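Side-chain contacts in nisin biosynthesis protein NisC (Lactococcus lactis subsp. lactis, PDB 2G0D), which catalyses the cyclisation step of nisin biosynthesis, joining cysteine thiols to dehydrated residues of the precursor peptide to form thioether rings: residues E122-L126 with E127-P131; E193-P196 with L197-N201; L215-A218 with H219-G222; I236-Y239 with E240-L244; N297-F300 with V301-E305. One frame throughout, in Å; residues are numbered along the deposited sequence.

Contact 1 (E122-L126 with E127-P131)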
loop_
_atom_site.group_PDB
_atom_site.type_symbol
_atom_site.label_atom_id
_atom_site.label_comp_id
_atom_site.label_asym_id
_atom_site.label_seq_id
_atom_site.Cartn_x
_atom_site.Cartn_y
_atom_site.Cartn_z
ATOM N N GLU A 122 -7.297 -7.108 -20.992
ATOM C CA GLU A 122 -7.410 -7.412 -22.438
ATOM C C GLU A 122 -6.121 -7.317 -23.263
ATOM O O GLU A 122 -5.829 -8.205 -24.071
ATOM C CB GLU A 122 -8.472 -6.521 -23.079
ATOM C CG GLU A 122 -9.882 -7.076 -22.969
ATOM C CD GLU A 122 -10.121 -8.274 -23.886
ATOM O OE1 GLU A 122 -9.196 -8.658 -24.638
ATOM O OE2 GLU A 122 -11.241 -8.836 -23.849
ATOM N N GLY A 123 -5.367 -6.239 -23.076
ATOM C CA GLY A 123 -4.142 -6.010 -23.862
ATOM C C GLY A 123 -2.874 -6.462 -23.154
ATOM O O GLY A 123 -1.761 -6.110 -23.557
ATOM N N PHE A 124 -3.042 -7.247 -22.096
ATOM C CA PHE A 124 -1.913 -7.744 -21.322
ATOM C C PHE A 124 -1.092 -8.780 -22.111
ATOM O O PHE A 124 -1.634 -9.753 -22.624
ATOM C CB PHE A 124 -2.394 -8.322 -19.984
ATOM C CG PHE A 124 -1.304 -8.946 -19.164
ATOM C CD1 PHE A 124 -0.415 -8.156 -18.450
ATOM C CD2 PHE A 124 -1.171 -10.323 -19.101
ATOM C CE1 PHE A 124 0.593 -8.724 -17.690
ATOM C CE2 PHE A 124 -0.164 -10.900 -18.336
ATOM C CZ PHE A 124 0.719 -10.091 -17.627
ATOM N N ASN A 125 0.217 -8.546 -22.193
ATOM C CA ASN A 125 1.148 -9.496 -22.771
ATOM C C ASN A 125 2.087 -9.974 -21.681
ATOM O O ASN A 125 2.920 -9.207 -21.197
ATOM C CB ASN A 125 1.938 -8.840 -23.914
ATOM C CG ASN A 125 2.749 -9.845 -24.742
ATOM O OD1 ASN A 125 3.082 -10.943 -24.279
ATOM N ND2 ASN A 125 3.078 -9.459 -25.972
ATOM N N LEU A 126 1.937 -11.238 -21.295
ATOM C CA LEU A 126 2.756 -11.863 -20.250
ATOM C C LEU A 126 4.274 -11.798 -20.504
ATOM O O LEU A 126 5.066 -11.766 -19.554
ATOM C CB LEU A 126 2.300 -13.311 -20.033
ATOM C CG LEU A 126 2.970 -14.198 -18.976
ATOM C CD1 LEU A 126 2.689 -13.701 -17.565
ATOM C CD2 LEU A 126 2.493 -15.619 -19.148
ATOM N N GLU A 127 4.674 -11.773 -21.779
ATOM C CA GLU A 127 6.092 -11.653 -22.144
ATOM C C GLU A 127 6.716 -10.324 -21.699
ATOM O O GLU A 127 7.938 -10.239 -21.514
ATOM C CB GLU A 127 6.295 -11.841 -23.656
ATOM C CG GLU A 127 6.244 -13.286 -24.112
ATOM C CD GLU A 127 6.869 -13.503 -25.482
ATOM O OE1 GLU A 127 7.415 -12.539 -26.071
ATOM O OE2 GLU A 127 6.809 -14.650 -25.980
ATOM N N ASN A 128 5.872 -9.301 -21.534
ATOM C CA ASN A 128 6.310 -7.946 -21.179
ATOM C C ASN A 128 5.935 -7.572 -19.745
ATOM O O ASN A 128 5.956 -6.387 -19.371
ATOM C CB ASN A 128 5.739 -6.925 -22.171
ATOM C CG ASN A 128 6.132 -7.224 -23.614
ATOM O OD1 ASN A 128 7.271 -7.617 -23.887
ATOM N ND2 ASN A 128 5.185 -7.041 -24.547
ATOM N N ILE A 129 5.602 -8.590 -18.949
ATOM C CA ILE A 129 5.147 -8.397 -17.562
ATOM C C ILE A 129 6.174 -7.650 -16.708
ATOM O O ILE A 129 7.349 -8.024 -16.636
ATOM C CB ILE A 129 4.668 -9.722 -16.881
ATOM C CG1 ILE A 129 3.937 -9.419 -15.553
ATOM C CG2 ILE A 129 5.822 -10.710 -16.691
ATOM C CD1 ILE A 129 3.298 -10.636 -14.888
ATOM N N THR A 130 5.692 -6.574 -16.090
ATOM C CA THR A 130 6.487 -5.658 -15.296
ATOM C C THR A 130 5.676 -5.359 -14.016
ATOM O O THR A 130 4.448 -5.531 -14.030
ATOM C CB THR A 130 6.809 -4.391 -16.123
ATOM O OG1 THR A 130 7.595 -3.484 -15.354
ATOM C CG2 THR A 130 5.542 -3.690 -16.628
ATOM N N PRO A 131 6.342 -4.970 -12.901
ATOM C CA PRO A 131 5.562 -4.783 -11.646
ATOM C C PRO A 131 4.310 -3.886 -11.692
ATOM O O PRO A 131 3.287 -4.302 -11.148
ATOM C CB PRO A 131 6.604 -4.263 -10.644
ATOM C CG PRO A 131 7.899 -4.857 -11.133
ATOM C CD PRO A 131 7.781 -4.739 -12.659
#
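N125 makes two of the three hydrogen bonds that shape this turn, with E127 N and N128 N. Its side-chain OD1 accepts the amide of E127 (OD1 to N 3.1 Å), which closes an Asx turn; the donor stands 38° out of the amide plane. The placement follows from chi1 of -169°, with CG trans to the backbone N and swung beside the carbonyl carbon. Two backbone bonds follow: N125 O accepts N128 N at 3.0 Å and L126 O accepts I129 N at 3.3 Å. These i to i+3 bonds wrap around a short 3-10 turn at L126 and E127. The apolar part lies on another side of the turn. I129 meets the F124 ring at its edge rather than over a face, its CD1 3.8 Å from F124 CZ. L126 runs alongside I129 in the same direction, their CD1 atoms 4.1 Å apart. On the exposed side the N125 and N128 amides are turned 54° against each other. The turn belongs to the surface connection between helix 100-122 and helix 131-134. F124 makes an edge-to-face contact with F165 of helix 156-168, and both L126 and I129 rest on L169, just past that helix.

Contact 2 (E193-P196 with L197-N201); sequences EMYP and LGCLN
Y195 holds its phenol ring flat beneath the thiol of C199. The sulfur sits 3.5 Å from the ring centroid and only 3° off the ring normal, so SG addresses the centre of the face: a Cys sulfur-aromatic contact. C199 CB comes over the same face nearer its rim, 3.6 Å from Y195 CD1, and adds a CH-pi contact 27° off the normal. Two torsions produce this overlap. Y195 CG lies beside its backbone N, and C199 SG falls between its own N and carbonyl carbon (chi1 75°), which lowers the thiol onto the ring. On the opposite face M194 CG lies 3.9 Å above the plane, so the ring is held between a cysteine sulfur and a methionine methylene. The Y195 side chain is about 13 Å from the zinc ion bound by C278, C324 and H325. The backbone reverses through a type I turn from Y195 to G198, in which G198 N donates to Y195 O at 2.8 Å. G198 has a positive phi and leads the chain out toward C199. S183 OG shares Y195 O, while C199 forms a backbone bond with I181. In the fold, the turn carries the chain from the end of helix 189-194 into strand 200-201, which pairs antiparallel with strand 255-256 through L200 and L256.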
loop_
_atom_site.group_PDB
_atom_site.type_symbol
_atom_site.label_atom_id
_atom_site.label_comp_id
_atom_site.label_asym_id
_atom_site.label_seq_id
_atom_site.Cartn_x
_atom_site.Cartn_y
_atom_site.Cartn_z
ATOM N N GLU A 193 20.138 -3.460 -13.944
ATOM C CA GLU A 193 21.541 -3.817 -13.756
ATOM C C GLU A 193 21.731 -4.662 -12.500
ATOM O O GLU A 193 22.577 -5.559 -12.486
ATOM C CB GLU A 193 22.420 -2.564 -13.723
ATOM C CG GLU A 193 22.720 -1.991 -15.110
ATOM C CD GLU A 193 23.069 -0.502 -15.109
ATOM O OE1 GLU A 193 23.374 0.069 -14.038
ATOM O OE2 GLU A 193 23.040 0.103 -16.205
ATOM N N MET A 194 20.949 -4.389 -11.453
ATOM C CA MET A 194 20.948 -5.254 -10.264
ATOM C C MET A 194 20.463 -6.659 -10.633
ATOM O O MET A 194 20.910 -7.648 -10.043
ATOM C CB MET A 194 20.089 -4.674 -9.129
ATOM C CG MET A 194 20.088 -5.507 -7.837
ATOM S SD MET A 194 19.108 -4.759 -6.497
ATOM C CE MET A 194 19.146 -6.059 -5.246
ATOM N N TYR A 195 19.572 -6.738 -11.623
ATOM C CA TYR A 195 18.956 -8.006 -12.017
ATOM C C TYR A 195 19.160 -8.331 -13.509
ATOM O O TYR A 195 18.189 -8.393 -14.265
ATOM C CB TYR A 195 17.457 -8.025 -11.643
ATOM C CG TYR A 195 17.184 -7.877 -10.155
ATOM C CD1 TYR A 195 17.573 -8.877 -9.258
ATOM C CD2 TYR A 195 16.538 -6.741 -9.643
ATOM C CE1 TYR A 195 17.339 -8.762 -7.897
ATOM C CE2 TYR A 195 16.289 -6.613 -8.259
ATOM C CZ TYR A 195 16.705 -7.635 -7.402
ATOM O OH TYR A 195 16.501 -7.565 -6.049
ATOM N N PRO A 196 20.419 -8.580 -13.930
ATOM C CA PRO A 196 20.710 -8.796 -15.362
ATOM C C PRO A 196 20.113 -10.088 -15.939
ATOM O O PRO A 196 20.041 -10.240 -17.159
ATOM C CB PRO A 196 22.240 -8.828 -15.414
ATOM C CG PRO A 196 22.655 -9.262 -14.055
ATOM C CD PRO A 196 21.630 -8.701 -13.102
ATOM N N LEU A 197 19.704 -11.005 -15.064
ATOM C CA LEU A 197 18.975 -12.208 -15.458
ATOM C C LEU A 197 17.540 -12.168 -14.929
ATOM O O LEU A 197 16.850 -13.192 -14.872
ATOM C CB LEU A 197 19.704 -13.468 -14.973
ATOM C CG LEU A 197 21.116 -13.756 -15.528
ATOM C CD1 LEU A 197 21.687 -15.005 -14.891
ATOM C CD2 LEU A 197 21.129 -13.896 -17.045
ATOM N N GLY A 198 17.093 -10.975 -14.544
ATOM C CA GLY A 198 15.743 -10.784 -14.020
ATOM C C GLY A 198 15.593 -11.234 -12.574
ATOM O O GLY A 198 16.576 -11.606 -11.919
ATOM N N CYS A 199 14.357 -11.169 -12.067
ATOM C CA CYS A 199 14.007 -11.703 -10.757
ATOM C C CYS A 199 12.495 -11.804 -10.545
ATOM O O CYS A 199 11.700 -11.182 -11.261
ATOM C CB CYS A 199 14.632 -10.863 -9.626
ATOM S SG CYS A 199 13.822 -9.278 -9.326
ATOM N N LEU A 200 12.128 -12.615 -9.557
ATOM C CA LEU A 200 10.831 -12.547 -8.905
ATOM C C LEU A 200 10.901 -11.508 -7.784
ATOM O O LEU A 200 11.649 -11.691 -6.805
ATOM C CB LEU A 200 10.476 -13.912 -8.309
ATOM C CG LEU A 200 9.130 -14.096 -7.608
ATOM C CD1 LEU A 200 7.960 -13.866 -8.596
ATOM C CD2 LEU A 200 9.050 -15.495 -6.965
ATOM N N ASN A 201 10.139 -10.423 -7.933
ATOM C CA ASN A 201 10.087 -9.351 -6.921
ATOM C C ASN A 201 9.359 -9.830 -5.659
ATOM O O ASN A 201 8.291 -10.449 -5.738
ATOM C CB ASN A 201 9.455 -8.077 -7.506
ATOM C CG ASN A 201 9.558 -6.887 -6.568
ATOM O OD1 ASN A 201 9.029 -6.916 -5.453
ATOM N ND2 ASN A 201 10.221 -5.828 -7.021
#

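Contact 3 (L215-A218 with H219-G222); sequences LAYA and HIKG
Y217 swings its ring down the helix with CG trans to the backbone N (chi1 -176°), while K221, one turn later, has CG on the side of its N (chi1 -71°) and bends again at chi2 and chi3. The two side chains therefore run side by side in one direction. K221 CG lies over the ring, 3.9 Å from the Y217 centroid and 12° off the normal, a CH-pi contact, and farther along K221 CE reaches 3.2 Å from Y217 OH. I220 approaches the ring obliquely, its CD1 3.8 Å from Y217 CD1. Backbone bonds from H219, I220 and K221 continue the helix, K221 N to Y217 O measuring 3.0 Å. At G222 the helix ends in a Schellman motif: phi turns positive, G222 N donates to H219 O at 3.0 Å, and its bond to A218 O (3.2 Å) is weak. Beyond the segments F402 stacks on the Y217 ring, and D404 OD2 receives both the phenol hydroxyl and the K221 ammonium group. The lysine thus lays a nonpolar stem on an aromatic face and forms its salt bridge outside the segments, with D404; sharing one carboxylate oxygen fixes both polar ends together and would probably stabilise the ionised forms of K221 and D404.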
loop_
_atom_site.group_PDB
_atom_site.type_symbol
_atom_site.label_atom_id
_atom_site.label_comp_id
_atom_site.label_asym_id
_atom_site.label_seq_id
_atom_site.Cartn_x
_atom_site.Cartn_y
_atom_site.Cartn_z
ATOM N N LEU A 215 -5.087 -11.088 -2.169
ATOM C CA LEU A 215 -5.876 -12.331 -2.277
ATOM C C LEU A 215 -6.460 -12.838 -0.967
ATOM O O LEU A 215 -7.574 -13.385 -0.961
ATOM C CB LEU A 215 -5.069 -13.448 -2.928
ATOM C CG LEU A 215 -4.660 -13.165 -4.376
ATOM C CD1 LEU A 215 -3.724 -14.271 -4.844
ATOM C CD2 LEU A 215 -5.863 -13.012 -5.341
ATOM N N ALA A 216 -5.701 -12.696 0.122
ATOM C CA ALA A 216 -6.191 -13.039 1.446
ATOM C C ALA A 216 -7.345 -12.104 1.827
ATOM O O ALA A 216 -8.393 -12.558 2.297
ATOM C CB ALA A 216 -5.056 -12.942 2.480
ATOM N N TYR A 217 -7.131 -10.797 1.630
ATOM C CA TYR A 217 -8.167 -9.792 1.926
ATOM C C TYR A 217 -9.423 -10.022 1.101
ATOM O O TYR A 217 -10.494 -10.000 1.660
ATOM C CB TYR A 217 -7.647 -8.363 1.750
ATOM C CG TYR A 217 -8.628 -7.251 2.122
ATOM C CD1 TYR A 217 -9.191 -7.178 3.401
ATOM C CD2 TYR A 217 -8.968 -6.253 1.198
ATOM C CE1 TYR A 217 -10.070 -6.153 3.749
ATOM C CE2 TYR A 217 -9.837 -5.219 1.552
ATOM C CZ TYR A 217 -10.367 -5.173 2.815
ATOM O OH TYR A 217 -11.239 -4.158 3.147
ATOM N N ALA A 218 -9.286 -10.256 -0.207
ATOM C CA ALA A 218 -10.408 -10.680 -1.080
ATOM C C ALA A 218 -11.181 -11.878 -0.529
ATOM O O ALA A 218 -12.397 -11.822 -0.456
ATOM C CB ALA A 218 -9.919 -10.973 -2.520
ATOM N N HIS A 219 -10.485 -12.945 -0.114
ATOM C CA HIS A 219 -11.148 -14.082 0.540
ATOM C C HIS A 219 -12.011 -13.707 1.756
ATOM O O HIS A 219 -13.166 -14.104 1.824
ATOM C CB HIS A 219 -10.168 -15.191 0.926
ATOM C CG HIS A 219 -10.825 -16.344 1.628
ATOM N ND1 HIS A 219 -10.601 -16.636 2.959
ATOM C CD2 HIS A 219 -11.728 -17.258 1.193
ATOM C CE1 HIS A 219 -11.314 -17.697 3.302
ATOM N NE2 HIS A 219 -12.006 -18.090 2.248
ATOM N N ILE A 220 -11.470 -12.940 2.709
ATOM C CA ILE A 220 -12.266 -12.556 3.875
ATOM C C ILE A 220 -13.432 -11.644 3.480
ATOM O O ILE A 220 -14.461 -11.622 4.160
ATOM C CB ILE A 220 -11.431 -11.929 5.061
ATOM C CG1 ILE A 220 -10.821 -10.572 4.691
ATOM C CG2 ILE A 220 -10.427 -12.927 5.644
ATOM C CD1 ILE A 220 -11.685 -9.410 5.151
ATOM N N LYS A 221 -13.284 -10.912 2.374
ATOM C CA LYS A 221 -14.367 -10.055 1.890
ATOM C C LYS A 221 -15.512 -10.835 1.216
ATOM O O LYS A 221 -16.600 -10.288 1.018
ATOM C CB LYS A 221 -13.828 -8.951 0.984
ATOM C CG LYS A 221 -13.011 -7.860 1.723
ATOM C CD LYS A 221 -13.825 -7.264 2.904
ATOM C CE LYS A 221 -14.004 -5.814 2.752
ATOM N NZ LYS A 221 -14.954 -5.250 3.744
ATOM N N GLY A 222 -15.253 -12.103 0.882
ATOM C CA GLY A 222 -16.258 -13.001 0.284
ATOM C C GLY A 222 -15.940 -13.372 -1.159
ATOM O O GLY A 222 -16.725 -14.036 -1.821
#

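Contact 4 (I236-Y239 with E240-L244)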
loop_
_atom_site.group_PDB
_atom_site.type_symbol
_atom_site.label_atom_id
_atom_site.label_comp_id
_atom_site.label_asym_id
_atom_site.label_seq_id
_atom_site.Cartn_x
_atom_site.Cartn_y
_atom_site.Cartn_z
ATOM N N ILE A 236 2.748 -18.010 0.042
ATOM C CA ILE A 236 3.287 -18.161 1.382
ATOM C C ILE A 236 4.356 -19.249 1.406
ATOM O O ILE A 236 5.418 -19.066 1.996
ATOM C CB ILE A 236 2.189 -18.403 2.440
ATOM C CG1 ILE A 236 1.283 -17.174 2.560
ATOM C CG2 ILE A 236 2.820 -18.676 3.817
ATOM C CD1 ILE A 236 -0.077 -17.482 3.145
ATOM N N PHE A 237 4.082 -20.369 0.735
ATOM C CA PHE A 237 5.055 -21.468 0.581
ATOM C C PHE A 237 6.389 -20.960 -0.006
ATOM O O PHE A 237 7.468 -21.413 0.413
ATOM C CB PHE A 237 4.448 -22.584 -0.291
ATOM C CG PHE A 237 5.364 -23.768 -0.528
ATOM C CD1 PHE A 237 5.204 -24.943 0.197
ATOM C CD2 PHE A 237 6.345 -23.730 -1.520
ATOM C CE1 PHE A 237 6.029 -26.072 -0.045
ATOM C CE2 PHE A 237 7.182 -24.844 -1.764
ATOM C CZ PHE A 237 7.013 -26.012 -1.024
ATOM N N ILE A 238 6.314 -20.012 -0.948
ATOM C CA ILE A 238 7.522 -19.424 -1.546
ATOM C C ILE A 238 8.265 -18.536 -0.539
ATOM O O ILE A 238 9.491 -18.534 -0.505
ATOM C CB ILE A 238 7.237 -18.653 -2.873
ATOM C CG1 ILE A 238 6.774 -19.620 -3.973
ATOM C CG2 ILE A 238 8.482 -17.888 -3.333
ATOM C CD1 ILE A 238 6.181 -18.937 -5.188
ATOM N N TYR A 239 7.527 -17.790 0.283
ATOM C CA TYR A 239 8.164 -17.054 1.379
ATOM C C TYR A 239 8.846 -17.994 2.367
ATOM O O TYR A 239 9.997 -17.758 2.753
ATOM C CB TYR A 239 7.202 -16.054 2.045
ATOM C CG TYR A 239 7.171 -14.776 1.252
ATOM C CD1 TYR A 239 8.099 -13.750 1.494
ATOM C CD2 TYR A 239 6.269 -14.622 0.199
ATOM C CE1 TYR A 239 8.111 -12.588 0.711
ATOM C CE2 TYR A 239 6.258 -13.469 -0.577
ATOM C CZ TYR A 239 7.175 -12.462 -0.316
ATOM O OH TYR A 239 7.134 -11.347 -1.098
ATOM N N GLU A 240 8.158 -19.073 2.736
ATOM C CA GLU A 240 8.702 -20.040 3.679
ATOM C C GLU A 240 9.964 -20.691 3.127
ATOM O O GLU A 240 10.915 -20.945 3.880
ATOM C CB GLU A 240 7.660 -21.133 4.034
ATOM C CG GLU A 240 6.559 -20.693 5.020
ATOM C CD GLU A 240 7.111 -20.339 6.404
ATOM O OE1 GLU A 240 7.131 -21.215 7.299
ATOM O OE2 GLU A 240 7.539 -19.175 6.594
ATOM N N LYS A 241 9.979 -20.954 1.819
ATOM C CA LYS A 241 11.109 -21.667 1.215
ATOM C C LYS A 241 12.352 -20.789 1.132
ATOM O O LYS A 241 13.453 -21.239 1.448
ATOM C CB LYS A 241 10.769 -22.221 -0.176
ATOM C CG LYS A 241 11.549 -23.507 -0.552
ATOM C CD LYS A 241 10.861 -24.758 0.054
ATOM C CE LYS A 241 11.450 -26.071 -0.450
ATOM N NZ LYS A 241 12.786 -26.390 0.168
ATOM N N PHE A 242 12.172 -19.539 0.716
ATOM C CA PHE A 242 13.317 -18.676 0.434
ATOM C C PHE A 242 13.729 -17.748 1.597
ATOM O O PHE A 242 14.651 -16.935 1.445
ATOM C CB PHE A 242 13.127 -17.937 -0.896
ATOM C CG PHE A 242 13.154 -18.853 -2.110
ATOM C CD1 PHE A 242 11.974 -19.239 -2.738
ATOM C CD2 PHE A 242 14.368 -19.333 -2.618
ATOM C CE1 PHE A 242 12.005 -20.089 -3.866
ATOM C CE2 PHE A 242 14.405 -20.187 -3.726
ATOM C CZ PHE A 242 13.219 -20.560 -4.349
ATOM N N GLU A 243 13.063 -17.878 2.749
ATOM C CA GLU A 243 13.456 -17.147 3.965
ATOM C C GLU A 243 14.930 -17.396 4.286
ATOM O O GLU A 243 15.406 -18.542 4.207
ATOM C CB GLU A 243 12.612 -17.547 5.170
ATOM C CG GLU A 243 12.987 -16.775 6.421
ATOM C CD GLU A 243 12.216 -17.193 7.676
ATOM O OE1 GLU A 243 11.338 -18.083 7.613
ATOM O OE2 GLU A 243 12.504 -16.612 8.744
ATOM N N LEU A 244 15.655 -16.329 4.623
ATOM C CA LEU A 244 17.066 -16.474 5.009
ATOM C C LEU A 244 17.190 -17.131 6.385
ATOM O O LEU A 244 16.221 -17.227 7.151
ATOM C CB LEU A 244 17.826 -15.145 4.936
ATOM C CG LEU A 244 17.825 -14.463 3.564
ATOM C CD1 LEU A 244 18.503 -13.076 3.619
ATOM C CD2 LEU A 244 18.474 -15.365 2.512
#
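I238 and F242, one helical turn apart, lie alongside each other with I238 CG2 3.8 Å from F242 CD1. F242 CG lies beside its backbone N (chi1 -67°), which places the ring edge by I238, and F242 CD1 is also 3.4 Å from I238 O. On the exposed flank F237 and K241 repeat the pattern more loosely: K241 CD lies 4.1 Å from F237 CE2, in an oblique approach to the ring. Every backbone carbonyl of I236 to Y239 has an amide partner. E240 N reaches I236 O at 2.8 Å, K241 N donates to F237 O at 2.9 Å and F242 N to I238 O at 3.1 Å. The last bond, E243 N to Y239 O, is weak, its N-H to acceptor angle down to 124° where the chain leaves the helix; Y239 O also takes the indole N-H of W252.

The carboxylates of E240 and E243 and the hydroxyl of Y239 find their partners outside the segments. E240 OE1 pairs with Y299 OH, and E240 OE2 with both K303 NZ and Y288 OH. E243 OE1 makes a salt bridge with K303 NZ, E243 OE2 accepts F250 N, and Y239 OH bonds M202 O. With two glutamates three residues apart, E240 in the last helical turn and E243 just after it, facing a single lysine, both carboxylates and the ammonium group are probably held in their charged forms, and the pair of phenols on E240 may help disperse its negative charge.

Contact 5 (N297-F300 with V301-E305); sequences NDYF and VDKAE
V301 CG2 lies 3.6 Å from N297 O, which also takes a weak bond from V301 N, and this is the tight side of the contact. N297 caps the helix from the position before it: its OD1 accepts F300 N at 3.0 Å, with an N-H to oxygen angle of 162°, while N297 ND2 stands 3.6 Å above the F300 ring, displaced toward the rim. V301 packs against L293 of helix 281-294 and L341 of helix 327-341, and F300 on I236 of helix 226-242. Y299 and K303 touch more loosely. Y299, with CG trans to its backbone N (chi1 166°), runs alongside the extended K303 chain, but K303 NZ stays 3.6 Å from Y299 OH; both polar ends are tied instead to E240, and K303 also to E243. The loose, solvent side belongs to D298 and D302, both exposed. D302 N bonds D298 O at 2.9 Å, while D298 OD1 and D302 OD1 remain 6.0 Å apart, where the like charges should repel only mildly. Acidic groups this near a helix start would probably be favoured by its dipole. The whole is an asparagine N-cap opening helix 298-314, one of the helices of the alpha toroid of this cyclase.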
loop_
_atom_site.group_PDB
_atom_site.type_symbol
_atom_site.label_atom_id
_atom_site.label_comp_id
_atom_site.label_asym_id
_atom_site.label_seq_id
_atom_site.Cartn_x
_atom_site.Cartn_y
_atom_site.Cartn_z
ATOM N N ASN A 297 -4.615 -20.325 10.072
ATOM C CA ASN A 297 -3.360 -20.987 10.393
ATOM C C ASN A 297 -2.686 -20.216 11.532
ATOM O O ASN A 297 -2.285 -19.075 11.353
ATOM C CB ASN A 297 -2.489 -21.065 9.139
ATOM C CG ASN A 297 -1.254 -21.896 9.339
ATOM O OD1 ASN A 297 -0.521 -21.723 10.308
ATOM N ND2 ASN A 297 -1.026 -22.836 8.432
ATOM N N ASP A 298 -2.596 -20.830 12.709
ATOM C CA ASP A 298 -2.071 -20.148 13.900
ATOM C C ASP A 298 -0.583 -19.914 13.762
ATOM O O ASP A 298 -0.065 -18.930 14.277
ATOM C CB ASP A 298 -2.330 -20.946 15.193
ATOM C CG ASP A 298 -3.767 -20.810 15.713
ATOM O OD1 ASP A 298 -4.469 -19.856 15.322
ATOM O OD2 ASP A 298 -4.192 -21.683 16.526
ATOM N N TYR A 299 0.090 -20.848 13.093
ATOM C CA TYR A 299 1.525 -20.769 12.844
ATOM C C TYR A 299 1.893 -19.514 12.024
ATOM O O TYR A 299 2.816 -18.777 12.403
ATOM C CB TYR A 299 2.037 -22.054 12.157
ATOM C CG TYR A 299 3.434 -21.920 11.558
ATOM C CD1 TYR A 299 4.568 -21.859 12.378
ATOM C CD2 TYR A 299 3.616 -21.823 10.171
ATOM C CE1 TYR A 299 5.859 -21.717 11.832
ATOM C CE2 TYR A 299 4.886 -21.679 9.619
ATOM C CZ TYR A 299 6.004 -21.629 10.455
ATOM O OH TYR A 299 7.260 -21.486 9.909
ATOM N N PHE A 300 1.184 -19.278 10.921
ATOM C CA PHE A 300 1.399 -18.059 10.106
ATOM C C PHE A 300 1.165 -16.787 10.917
ATOM O O PHE A 300 1.930 -15.841 10.808
ATOM C CB PHE A 300 0.477 -18.009 8.876
ATOM C CG PHE A 300 0.723 -19.099 7.846
ATOM C CD1 PHE A 300 1.938 -19.766 7.769
ATOM C CD2 PHE A 300 -0.256 -19.398 6.912
ATOM C CE1 PHE A 300 2.165 -20.759 6.802
ATOM C CE2 PHE A 300 -0.052 -20.387 5.937
ATOM C CZ PHE A 300 1.169 -21.066 5.882
ATOM N N VAL A 301 0.095 -16.745 11.710
ATOM C CA VAL A 301 -0.168 -15.557 12.507
ATOM C C VAL A 301 0.966 -15.345 13.517
ATOM O O VAL A 301 1.534 -14.257 13.583
ATOM C CB VAL A 301 -1.544 -15.600 13.213
ATOM C CG1 VAL A 301 -1.696 -14.400 14.134
ATOM C CG2 VAL A 301 -2.681 -15.593 12.186
ATOM N N ASP A 302 1.314 -16.396 14.263
ATOM C CA ASP A 302 2.426 -16.330 15.228
ATOM C C ASP A 302 3.767 -15.940 14.546
ATOM O O ASP A 302 4.548 -15.174 15.108
ATOM C CB ASP A 302 2.544 -17.648 16.054
ATOM C CG ASP A 302 1.321 -17.897 16.978
ATOM O OD1 ASP A 302 0.485 -16.968 17.139
ATOM O OD2 ASP A 302 1.184 -19.025 17.546
ATOM N N LYS A 303 4.017 -16.447 13.336
ATOM C CA LYS A 303 5.236 -16.069 12.610
ATOM C C LYS A 303 5.185 -14.598 12.228
ATOM O O LYS A 303 6.178 -13.893 12.390
ATOM C CB LYS A 303 5.432 -16.884 11.344
ATOM C CG LYS A 303 6.834 -16.696 10.766
ATOM C CD LYS A 303 7.246 -17.817 9.836
ATOM C CE LYS A 303 8.625 -17.540 9.271
ATOM N NZ LYS A 303 9.241 -18.715 8.654
ATOM N N ALA A 304 4.027 -14.137 11.741
ATOM C CA ALA A 304 3.876 -12.722 11.376
ATOM C C ALA A 304 4.414 -11.817 12.490
ATOM O O ALA A 304 5.154 -10.885 12.226
ATOM C CB ALA A 304 2.411 -12.383 11.041
ATOM N N GLU A 305 4.060 -12.114 13.740
ATOM C CA GLU A 305 4.493 -11.282 14.856
ATOM C C GLU A 305 5.990 -11.329 15.075
ATOM O O GLU A 305 6.615 -10.311 15.365
ATOM C CB GLU A 305 3.807 -11.720 16.135
ATOM C CG GLU A 305 2.378 -11.346 16.176
ATOM C CD GLU A 305 1.890 -11.281 17.594
ATOM O OE1 GLU A 305 2.199 -10.270 18.289
ATOM O OE2 GLU A 305 1.221 -12.250 17.999
#

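Overall arrangement
Contact 1 is a surface turn in a loop, whereas contacts 2 to 5 are partly buried; contact 3 is centred nearest the middle of the chain, about 16 Å from it. Contacts 3 and 4 occupy the C-terminal ends of successive helices, 208-221 and 226-242, while contact 5 starts helix 298-314. Contacts 4 and 5 touch directly: E240 and E243 meet Y299 and K303, and I236 CG2 packs 3.6 Å from F300 CZ. Asparagine side chains accept backbone amides as an Asx turn in contact 1 and an N-cap in contact 5. Contact 2 alone rests on sulfur. K221 in contact 3 and K303 in contact 5 send charged ends to outside carboxylates; contact 4's glutamates are bound by residues outside it.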